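Local coordinates for protein aromatic-amino-acid:2-oxoglutarate transaminase (Candida albicans, PDB 6HND) that probably catalyses pyridoxal phosphate-dependent transamination of aromatic amino acids and perhaps 2-aminoadipate, with 2-oxoglutarate as amino acceptor, at residues B[224-229]-B[269-275]. Numbering follows the deposited sequence.
Sequences FVDLLE and LAVKYDF
The CA atoms of Val225 and Leu269 lie 8.0 Å apart and those of Leu228 and Tyr273 7.6 Å; helical segment 224-229 and the last turn of helix 260-272 run in the same general direction. Helix 260-272 ends in a Schellman motif: Asp274 has positive phi (48°), Phe275 N bonds to Ala270 O, and Asp274 N makes a weak bond to Val271 O. No hydrogen bond crosses, and the interface is mainly apolar. Leu228 CB sits over the centre of the Tyr273 ring in a CH-pi contact, 4.0 Å from the centroid and 13° off the normal; Lys272 CG lies over the opposite face, toward the rim. With CG anti to the carbonyl carbon (chi1 -77°) and CD1 extended beyond it, Leu228 brings CD1 to the edge of the Phe275 ring, 3.7 Å from CE2. That methyl also overlies the rim of the Phe224 ring. Helix 260-272 is the beta-alpha-beta crossover joining parallel strands 243-246 and 276-280 of the seven-stranded aminotransferase sheet; helix 221-229, between strands 204-208 and 243-246 in sequence, sets Phe224 against Leu185 of strand 183-187. Leu269 CD1 lies 3.9 Å from Val225 CG2 and also meets Phe224 CD2. One water, in the Tyr273 ring plane, bonds OH at 2.8 Å, donates to Glu229 OE2 and accepts from Lys272 NZ, bridging opposite charges.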
loop_
_atom_site.group_PDB
_atom_site.type_symbol
_atom_site.label_atom_id
_atom_site.label_comp_id
_atom_site.label_asym_id
_atom_site.label_seq_id
_atom_site.Cartn_x
_atom_site.Cartn_y
_atom_site.Cartn_z
ATOM N N PHE B 224 -15.243 9.815 -31.192
ATOM C CA PHE B 224 -15.093 10.482 -29.882
ATOM C C PHE B 224 -15.836 11.829 -29.933
ATOM O O PHE B 224 -16.772 12.061 -29.144
ATOM C CB PHE B 224 -13.616 10.573 -29.475
ATOM C CG PHE B 224 -13.385 11.065 -28.061
ATOM C CD1 PHE B 224 -13.954 10.416 -26.979
ATOM C CD2 PHE B 224 -12.614 12.182 -27.806
ATOM C CE1 PHE B 224 -13.757 10.886 -25.688
ATOM C CE2 PHE B 224 -12.428 12.655 -26.520
ATOM C CZ PHE B 224 -12.983 11.994 -25.460
ATOM N N VAL B 225 -15.512 12.671 -30.901
ATOM C CA VAL B 225 -16.249 13.947 -31.140
ATOM C C VAL B 225 -17.765 13.663 -31.209
ATOM O O VAL B 225 -18.543 14.335 -30.510
ATOM C CB VAL B 225 -15.697 14.673 -32.384
ATOM C CG1 VAL B 225 -16.532 15.885 -32.759
ATOM C CG2 VAL B 225 -14.266 15.112 -32.165
ATOM N N ASP B 226 -18.192 12.668 -31.979
ATOM C CA ASP B 226 -19.631 12.367 -32.161
ATOM C C ASP B 226 -20.258 12.030 -30.796
ATOM O O ASP B 226 -21.382 12.553 -30.499
ATOM C CB ASP B 226 -19.837 11.261 -33.198
ATOM C CG ASP B 226 -21.307 10.922 -33.378
ATOM O OD1 ASP B 226 -22.038 11.761 -33.930
ATOM O OD2 ASP B 226 -21.722 9.844 -32.904
ATOM N N LEU B 227 -19.598 11.174 -30.005
ATOM C CA LEU B 227 -20.061 10.796 -28.635
ATOM C C LEU B 227 -20.233 12.076 -27.798
ATOM O O LEU B 227 -21.251 12.237 -27.153
ATOM C CB LEU B 227 -19.047 9.820 -28.015
ATOM C CG LEU B 227 -19.279 9.380 -26.564
ATOM C CD1 LEU B 227 -20.588 8.633 -26.413
ATOM C CD2 LEU B 227 -18.126 8.510 -26.068
ATOM N N LEU B 228 -19.280 12.997 -27.850
ATOM C CA LEU B 228 -19.312 14.216 -27.006
ATOM C C LEU B 228 -20.342 15.219 -27.541
ATOM O O LEU B 228 -21.035 15.817 -26.728
ATOM C CB LEU B 228 -17.901 14.793 -26.940
ATOM C CG LEU B 228 -16.963 14.042 -25.997
ATOM C CD1 LEU B 228 -15.593 14.718 -25.925
ATOM C CD2 LEU B 228 -17.576 13.950 -24.614
ATOM N N GLU B 229 -20.465 15.378 -28.853
ATOM C CA GLU B 229 -21.405 16.356 -29.463
ATOM C C GLU B 229 -22.829 15.842 -29.355
ATOM O O GLU B 229 -23.717 16.679 -29.360
ATOM C CB GLU B 229 -21.104 16.607 -30.940
ATOM C CG GLU B 229 -19.826 17.402 -31.158
ATOM C CD GLU B 229 -19.555 17.754 -32.605
ATOM O OE1 GLU B 229 -20.378 17.350 -33.460
ATOM O OE2 GLU B 229 -18.538 18.444 -32.866
ATOM N N LEU B 269 -10.797 19.233 -26.457
ATOM C CA LEU B 269 -12.140 18.666 -26.133
ATOM C C LEU B 269 -12.293 18.549 -24.609
ATOM O O LEU B 269 -13.407 18.745 -24.112
ATOM C CB LEU B 269 -12.312 17.310 -26.806
ATOM C CG LEU B 269 -12.502 17.365 -28.318
ATOM C CD1 LEU B 269 -12.185 16.005 -28.949
ATOM C CD2 LEU B 269 -13.923 17.824 -28.642
ATOM N N ALA B 270 -11.205 18.296 -23.882
ATOM C CA ALA B 270 -11.228 18.214 -22.400
ATOM C C ALA B 270 -11.601 19.588 -21.824
ATOM O O ALA B 270 -12.333 19.607 -20.824
ATOM C CB ALA B 270 -9.907 17.703 -21.860
ATOM N N VAL B 271 -11.130 20.682 -22.447
ATOM C CA VAL B 271 -11.448 22.083 -22.035
ATOM C C VAL B 271 -12.909 22.387 -22.398
ATOM O O VAL B 271 -13.665 22.857 -21.518
ATOM C CB VAL B 271 -10.453 23.094 -22.645
ATOM C CG1 VAL B 271 -10.823 24.553 -22.338
ATOM C CG2 VAL B 271 -9.027 22.824 -22.182
ATOM N N LYS B 272 -13.322 22.073 -23.624
ATOM C CA LYS B 272 -14.646 22.461 -24.168
ATOM C C LYS B 272 -15.783 21.755 -23.430
ATOM O O LYS B 272 -16.849 22.384 -23.253
ATOM C CB LYS B 272 -14.720 22.116 -25.655
ATOM C CG LYS B 272 -16.094 22.270 -26.276
ATOM C CD LYS B 272 -16.025 22.418 -27.779
ATOM C CE LYS B 272 -17.402 22.401 -28.408
ATOM N NZ LYS B 272 -17.303 22.424 -29.885
ATOM N N TYR B 273 -15.594 20.484 -23.082
ATOM C CA TYR B 273 -16.597 19.642 -22.381
ATOM C C TYR B 273 -16.222 19.509 -20.892
ATOM O O TYR B 273 -16.924 18.795 -20.164
ATOM C CB TYR B 273 -16.770 18.306 -23.105
ATOM C CG TYR B 273 -17.338 18.458 -24.489
ATOM C CD1 TYR B 273 -18.704 18.618 -24.698
ATOM C CD2 TYR B 273 -16.503 18.468 -25.599
ATOM C CE1 TYR B 273 -19.226 18.776 -25.979
ATOM C CE2 TYR B 273 -17.004 18.626 -26.886
ATOM C CZ TYR B 273 -18.368 18.790 -27.072
ATOM O OH TYR B 273 -18.832 18.951 -28.342
ATOM N N ASP B 274 -15.183 20.215 -20.456
ATOM C CA ASP B 274 -14.764 20.339 -19.038
ATOM C C ASP B 274 -14.736 18.946 -18.404
ATOM O O ASP B 274 -15.533 18.705 -17.494
ATOM C CB ASP B 274 -15.678 21.280 -18.245
ATOM C CG ASP B 274 -15.098 21.645 -16.897
ATOM O OD1 ASP B 274 -13.859 21.625 -16.752
ATOM O OD2 ASP B 274 -15.890 21.916 -15.997
ATOM N N PHE B 275 -13.855 18.065 -18.879
ATOM C CA PHE B 275 -13.548 16.790 -18.190
ATOM C C PHE B 275 -12.049 16.735 -17.864
ATOM O O PHE B 275 -11.241 17.495 -18.451
ATOM C CB PHE B 275 -14.077 15.604 -18.988
ATOM C CG PHE B 275 -13.556 15.459 -20.396
ATOM C CD1 PHE B 275 -12.289 14.966 -20.642
ATOM C CD2 PHE B 275 -14.366 15.739 -21.480
ATOM C CE1 PHE B 275 -11.835 14.769 -21.936
ATOM C CE2 PHE B 275 -13.901 15.563 -22.771
ATOM C CZ PHE B 275 -12.634 15.080 -22.996
HETATM O O HOH W 1 -17.080 19.229 -30.481
#